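Local coordinates for 43.8 kDa insecticidal crystal protein (Bacillus thuringiensis, PDB 4JP0) that acts as one component of a two-protein insecticidal toxin against western corn rootworm larvae, reaching full toxicity only together with its partner protein, at residues C183-D188 / G266-I271; L353-N358 / E365-I370. All coordinates share one frame; numbering follows the deposited sequence.

Interaction 1 (C183-D188 / G266-I271); sequences CIMVND and GGTDEI
With CG set anti to its own carbonyl carbon (chi1 -63°) and the chain extended from there, Met185 sends its thioether out to Ile271, whose CG2 lies anti to the carbonyl carbon and meets the end of the methionine, with CG1 and CD1 alongside the sulfur. The two chains lie obliquely across each other, and Met185 CE rests on Ile271 CG2 at 3.6 Å. Met185 SD sits 3.8 Å from the same methyl, Ile271 CG2. Nearer the backbone, Met185 CB packs on the carbonyl oxygen Gly267 O (3.2 Å), with the methyl Thr268 CG2 on it as well at 3.8 Å. At the backbone angles of Gly267 (phi 83°, psi -177°) a CB would be jammed against Gly266 O, which by itself calls for glycine. The whole contact is buried, and it sits where the toxin_10 part of the chain abuts the N-terminal ricin B-type lectin part, a beta-trefoil: Met185 also touches Ile52 on strand 43-52 and Tyr82, and Gly266 O is hydrogen-bonded to Ser84 OG. No direct hydrogen bond joins the two loops; two waters do that work. One donates to Ile184 O and accepts from Gly266 N, while the other accepts from Gly267 N and donates, weakly, to Met185 O. The hydroxyl of Thr268 is hydrogen-bonded to Leu247 O, while its methyl packs on Met185.

Interaction 2 (L353-N358 / E365-I370); sequences LLLLTN and EEITNI
A single methyl group does nearly all the work here: Leu355 CD1 touches both Ile367 CG2 and Thr368 CG2, each at 3.6 Å, and no hydrogen bond crosses between the segments. The leucine leans its CG beside the backbone N (chi1 -77°), which carries CD1 over to helix 361-368. It crosses Ile367 obliquely and meets the Thr368 methyl tip to tip. While that methyl faces Leu355, the hydroxyl of Thr368 is engaged along its own backbone. Thr368 OG1 is hydrogen-bonded to Val364 O and accepts from Ile370 N (3.1 Å, N-H...O angle 157°), an ST turn at the end of the helix, where Asn369 leaves helical geometry with positive phi. In the other segment a type I turn runs from Leu355 to Asn358, and Leu354 O is held by both Thr357 N and Thr357 OG1, the latter at 2.6 Å. The pair of consecutive helices forms a helical hairpin near the C-terminus; Leu355 also packs on Val364, and helix 372-380 adds Leu375 against Ile370 and Leu378 against Leu353. Only 105 Å² is buried between the segments, and Ile367 remains exposed to solvent. Methyl against methyl has no directional bond to fix it, so this contact by itself would probably tolerate small shifts between the helices.

How the interactions relate
The two contacts are far apart in an elongated chain: their centres are 54 Å from each other and their nearest atoms about 39 Å, so neither touches the other. Measured from centre to centre, interaction 1 lies about 10 Å from the middle of the chain and interaction 2 about 44 Å from it. The two edge strands of one four-stranded antiparallel sheet lead into them: strand 174-182 runs straight into the loop 183-188, while strand 327-346 precedes helix 349-355 of interaction 2. Interaction 1 therefore lies beside the lectin-like part, and interaction 2 among the C-terminal helices.

Interaction 1 (C183-D188 / G266-I271)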
loop_
_atom_site.group_PDB
_atom_site.type_symbol
_atom_site.label_atom_id
_atom_site.label_comp_id
_atom_site.label_asym_id
_atom_site.label_seq_id
_atom_site.Cartn_x
_atom_site.Cartn_y
_atom_site.Cartn_z
ATOM N N CYS A 183 -6.087 6.801 7.516
ATOM C CA CYS A 183 -5.164 7.030 8.616
ATOM C C CYS A 183 -5.323 5.993 9.722
ATOM O O CYS A 183 -4.354 5.690 10.385
ATOM C CB CYS A 183 -5.274 8.474 9.172
ATOM S SG CYS A 183 -6.908 8.864 9.842
ATOM N N ILE A 184 -6.526 5.439 9.886
ATOM C CA ILE A 184 -6.742 4.419 10.894
ATOM C C ILE A 184 -5.887 3.184 10.664
ATOM O O ILE A 184 -5.636 2.434 11.606
ATOM C CB ILE A 184 -8.251 4.035 11.023
ATOM C CG1 ILE A 184 -8.815 3.622 9.659
ATOM C CG2 ILE A 184 -9.051 5.233 11.596
ATOM C CD1 ILE A 184 -10.198 2.913 9.748
ATOM N N MET A 185 -5.457 2.971 9.423
ATOM C CA MET A 185 -4.641 1.808 9.073
ATOM C C MET A 185 -3.149 2.140 9.135
ATOM O O MET A 185 -2.302 1.303 8.777
ATOM C CB MET A 185 -4.979 1.349 7.654
ATOM C CG MET A 185 -6.408 0.895 7.506
ATOM S SD MET A 185 -6.845 0.642 5.795
ATOM C CE MET A 185 -8.634 0.554 5.946
ATOM N N VAL A 186 -2.827 3.350 9.560
ATOM C CA VAL A 186 -1.443 3.790 9.631
ATOM C C VAL A 186 -0.997 4.053 11.049
ATOM O O VAL A 186 -1.634 4.817 11.750
ATOM C CB VAL A 186 -1.242 5.080 8.824
ATOM C CG1 VAL A 186 0.163 5.662 9.084
ATOM C CG2 VAL A 186 -1.480 4.797 7.344
ATOM N N ASN A 187 0.091 3.410 11.473
ATOM C CA ASN A 187 0.640 3.657 12.794
ATOM C C ASN A 187 1.692 4.740 12.641
ATOM O O ASN A 187 2.791 4.469 12.154
ATOM C CB ASN A 187 1.220 2.368 13.389
ATOM C CG ASN A 187 2.077 2.620 14.623
ATOM O OD1 ASN A 187 1.707 3.464 15.471
ATOM N ND2 ASN A 187 3.150 1.991 14.843
ATOM N N ASP A 188 1.330 5.962 13.039
ATOM C CA ASP A 188 2.185 7.154 12.916
ATOM C C ASP A 188 2.390 7.677 14.337
ATOM O O ASP A 188 1.600 8.477 14.848
ATOM C CB ASP A 188 1.505 8.204 12.028
ATOM C CG ASP A 188 2.409 9.413 11.701
ATOM O OD1 ASP A 188 3.449 9.626 12.364
ATOM O OD2 ASP A 188 2.140 10.207 10.784
ATOM N N GLY A 266 -3.677 -1.216 13.465
ATOM C CA GLY A 266 -4.636 -2.147 12.891
ATOM C C GLY A 266 -4.221 -2.805 11.582
ATOM O O GLY A 266 -4.724 -3.862 11.251
ATOM N N GLY A 267 -3.307 -2.195 10.835
ATOM C CA GLY A 267 -2.875 -2.777 9.560
ATOM C C GLY A 267 -3.765 -2.500 8.340
ATOM O O GLY A 267 -4.743 -1.771 8.424
ATOM N N THR A 268 -3.401 -3.081 7.197
ATOM C CA THR A 268 -4.082 -2.800 5.939
ATOM C C THR A 268 -4.689 -4.039 5.296
ATOM O O THR A 268 -4.965 -4.046 4.084
ATOM C CB THR A 268 -3.072 -2.169 4.957
ATOM O OG1 THR A 268 -1.831 -2.889 5.054
ATOM C CG2 THR A 268 -2.711 -0.745 5.379
ATOM N N ASP A 269 -4.917 -5.094 6.077
ATOM C CA ASP A 269 -5.439 -6.320 5.513
ATOM C C ASP A 269 -6.715 -6.108 4.732
ATOM O O ASP A 269 -6.959 -6.773 3.792
ATOM C CB ASP A 269 -5.670 -7.422 6.537
ATOM C CG ASP A 269 -5.831 -8.760 5.879
ATOM O OD1 ASP A 269 -4.862 -9.201 5.277
ATOM O OD2 ASP A 269 -6.910 -9.331 5.888
ATOM N N GLU A 270 -7.519 -5.164 5.168
ATOM C CA GLU A 270 -8.802 -4.960 4.543
ATOM C C GLU A 270 -8.757 -4.125 3.276
ATOM O O GLU A 270 -9.811 -3.878 2.680
ATOM C CB GLU A 270 -9.839 -4.402 5.536
ATOM C CG GLU A 270 -10.324 -5.439 6.534
ATOM C CD GLU A 270 -10.955 -4.829 7.777
ATOM O OE1 GLU A 270 -10.807 -3.616 8.014
ATOM O OE2 GLU A 270 -11.568 -5.562 8.550
ATOM N N ILE A 271 -7.566 -3.668 2.880
ATOM C CA ILE A 271 -7.451 -2.962 1.616
ATOM C C ILE A 271 -6.445 -3.661 0.704
ATOM O O ILE A 271 -5.923 -3.070 -0.255
ATOM C CB ILE A 271 -7.101 -1.440 1.796
ATOM C CG1 ILE A 271 -5.766 -1.267 2.531
ATOM C CG2 ILE A 271 -8.253 -0.706 2.560
ATOM C CD1 ILE A 271 -5.118 0.106 2.314
HETATM O O HOH W 1 -3.087 1.586 12.829
HETATM O O HOH W 2 -1.543 0.111 11.164
#

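Interaction 2 (L353-N358 / E365-I370)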
loop_
_atom_site.group_PDB
_atom_site.type_symbol
_atom_site.label_atom_id
_atom_site.label_comp_id
_atom_site.label_asym_id
_atom_site.label_seq_id
_atom_site.Cartn_x
_atom_site.Cartn_y
_atom_site.Cartn_z
ATOM N N LEU A 353 25.824 -9.644 -30.698
ATOM C CA LEU A 353 25.043 -10.771 -31.241
ATOM C C LEU A 353 23.669 -10.304 -31.744
ATOM O O LEU A 353 23.132 -10.797 -32.761
ATOM C CB LEU A 353 24.853 -11.860 -30.179
ATOM C CG LEU A 353 26.171 -12.428 -29.624
ATOM C CD1 LEU A 353 26.005 -12.902 -28.144
ATOM C CD2 LEU A 353 26.708 -13.546 -30.492
ATOM N N LEU A 354 23.068 -9.374 -31.035
ATOM C CA LEU A 354 21.753 -8.905 -31.474
ATOM C C LEU A 354 21.897 -8.182 -32.812
ATOM O O LEU A 354 21.082 -8.364 -33.726
ATOM C CB LEU A 354 21.124 -7.982 -30.422
ATOM C CG LEU A 354 19.704 -7.476 -30.673
ATOM C CD1 LEU A 354 18.752 -8.635 -30.917
ATOM C CD2 LEU A 354 19.208 -6.598 -29.487
ATOM N N LEU A 355 22.935 -7.363 -32.926
ATOM C CA LEU A 355 23.145 -6.621 -34.146
ATOM C C LEU A 355 23.327 -7.560 -35.338
ATOM O O LEU A 355 22.952 -7.226 -36.473
ATOM C CB LEU A 355 24.376 -5.738 -34.029
ATOM C CG LEU A 355 24.229 -4.440 -33.225
ATOM C CD1 LEU A 355 25.558 -3.741 -33.085
ATOM C CD2 LEU A 355 23.197 -3.518 -33.877
ATOM N N LEU A 356 23.955 -8.700 -35.086
ATOM C CA LEU A 356 24.222 -9.646 -36.164
ATOM C C LEU A 356 22.945 -10.248 -36.792
ATOM O O LEU A 356 23.023 -10.844 -37.868
ATOM C CB LEU A 356 25.144 -10.754 -35.700
ATOM C CG LEU A 356 26.646 -10.466 -35.535
ATOM C CD1 LEU A 356 27.311 -11.732 -34.929
ATOM C CD2 LEU A 356 27.328 -10.115 -36.828
ATOM N N THR A 357 21.790 -10.091 -36.145
ATOM C CA THR A 357 20.548 -10.619 -36.727
ATOM C C THR A 357 20.020 -9.777 -37.878
ATOM O O THR A 357 19.087 -10.177 -38.583
ATOM C CB THR A 357 19.440 -10.761 -35.698
ATOM O OG1 THR A 357 19.189 -9.490 -35.096
ATOM C CG2 THR A 357 19.905 -11.643 -34.564
ATOM N N ASN A 358 20.563 -8.601 -38.078
ATOM C CA ASN A 358 20.206 -7.775 -39.237
ATOM C C ASN A 358 21.308 -6.839 -39.741
ATOM O O ASN A 358 21.049 -5.844 -40.323
ATOM C CB ASN A 358 18.896 -7.037 -39.012
ATOM C CG ASN A 358 18.968 -5.993 -37.911
ATOM O OD1 ASN A 358 19.925 -5.877 -37.215
ATOM N ND2 ASN A 358 17.916 -5.243 -37.777
ATOM N N GLU A 365 31.267 -5.267 -36.781
ATOM C CA GLU A 365 32.647 -5.020 -36.408
ATOM C C GLU A 365 32.866 -3.524 -36.255
ATOM O O GLU A 365 33.485 -3.072 -35.287
ATOM C CB GLU A 365 33.590 -5.593 -37.462
ATOM C CG GLU A 365 35.063 -5.320 -37.224
ATOM C CD GLU A 365 35.909 -5.777 -38.400
ATOM O OE1 GLU A 365 35.837 -6.980 -38.757
ATOM O OE2 GLU A 365 36.628 -4.927 -38.982
ATOM N N GLU A 366 32.348 -2.767 -37.227
ATOM C CA GLU A 366 32.448 -1.312 -37.223
ATOM C C GLU A 366 31.666 -0.674 -36.085
ATOM O O GLU A 366 32.155 0.246 -35.422
ATOM C CB GLU A 366 31.952 -0.716 -38.559
ATOM C CG GLU A 366 31.778 0.785 -38.446
ATOM C CD GLU A 366 31.489 1.515 -39.757
ATOM O OE1 GLU A 366 31.766 1.002 -40.889
ATOM O OE2 GLU A 366 30.985 2.647 -39.625
ATOM N N ILE A 367 30.456 -1.166 -35.839
ATOM C CA ILE A 367 29.602 -0.561 -34.819
ATOM C C ILE A 367 30.090 -0.806 -33.396
ATOM O O ILE A 367 29.997 0.078 -32.528
ATOM C CB ILE A 367 28.177 -1.113 -34.944
ATOM C CG1 ILE A 367 27.554 -0.664 -36.273
ATOM C CG2 ILE A 367 27.319 -0.690 -33.716
ATOM C CD1 ILE A 367 26.263 -1.374 -36.604
ATOM N N THR A 368 30.614 -1.999 -33.145
ATOM C CA THR A 368 30.916 -2.378 -31.755
ATOM C C THR A 368 32.368 -2.375 -31.403
ATOM O O THR A 368 32.714 -2.513 -30.228
ATOM C CB THR A 368 30.438 -3.786 -31.503
ATOM O OG1 THR A 368 31.145 -4.671 -32.384
ATOM C CG2 THR A 368 28.966 -3.929 -31.894
ATOM N N ASN A 369 33.218 -2.261 -32.416
ATOM C CA ASN A 369 34.662 -2.346 -32.232
ATOM C C ASN A 369 35.127 -3.751 -31.946
ATOM O O ASN A 369 36.293 -3.967 -31.612
ATOM C CB ASN A 369 35.123 -1.445 -31.105
ATOM C CG ASN A 369 35.521 -0.088 -31.591
ATOM O OD1 ASN A 369 34.667 0.760 -31.871
ATOM N ND2 ASN A 369 36.836 0.143 -31.691
ATOM N N ILE A 370 34.224 -4.715 -32.075
ATOM C CA ILE A 370 34.599 -6.114 -31.855
ATOM C C ILE A 370 35.055 -6.796 -33.162
ATOM O O ILE A 370 34.332 -6.763 -34.148
ATOM C CB ILE A 370 33.417 -6.844 -31.231
ATOM C CG1 ILE A 370 33.053 -6.204 -29.882
ATOM C CG2 ILE A 370 33.715 -8.291 -31.037
ATOM C CD1 ILE A 370 31.714 -6.735 -29.325
#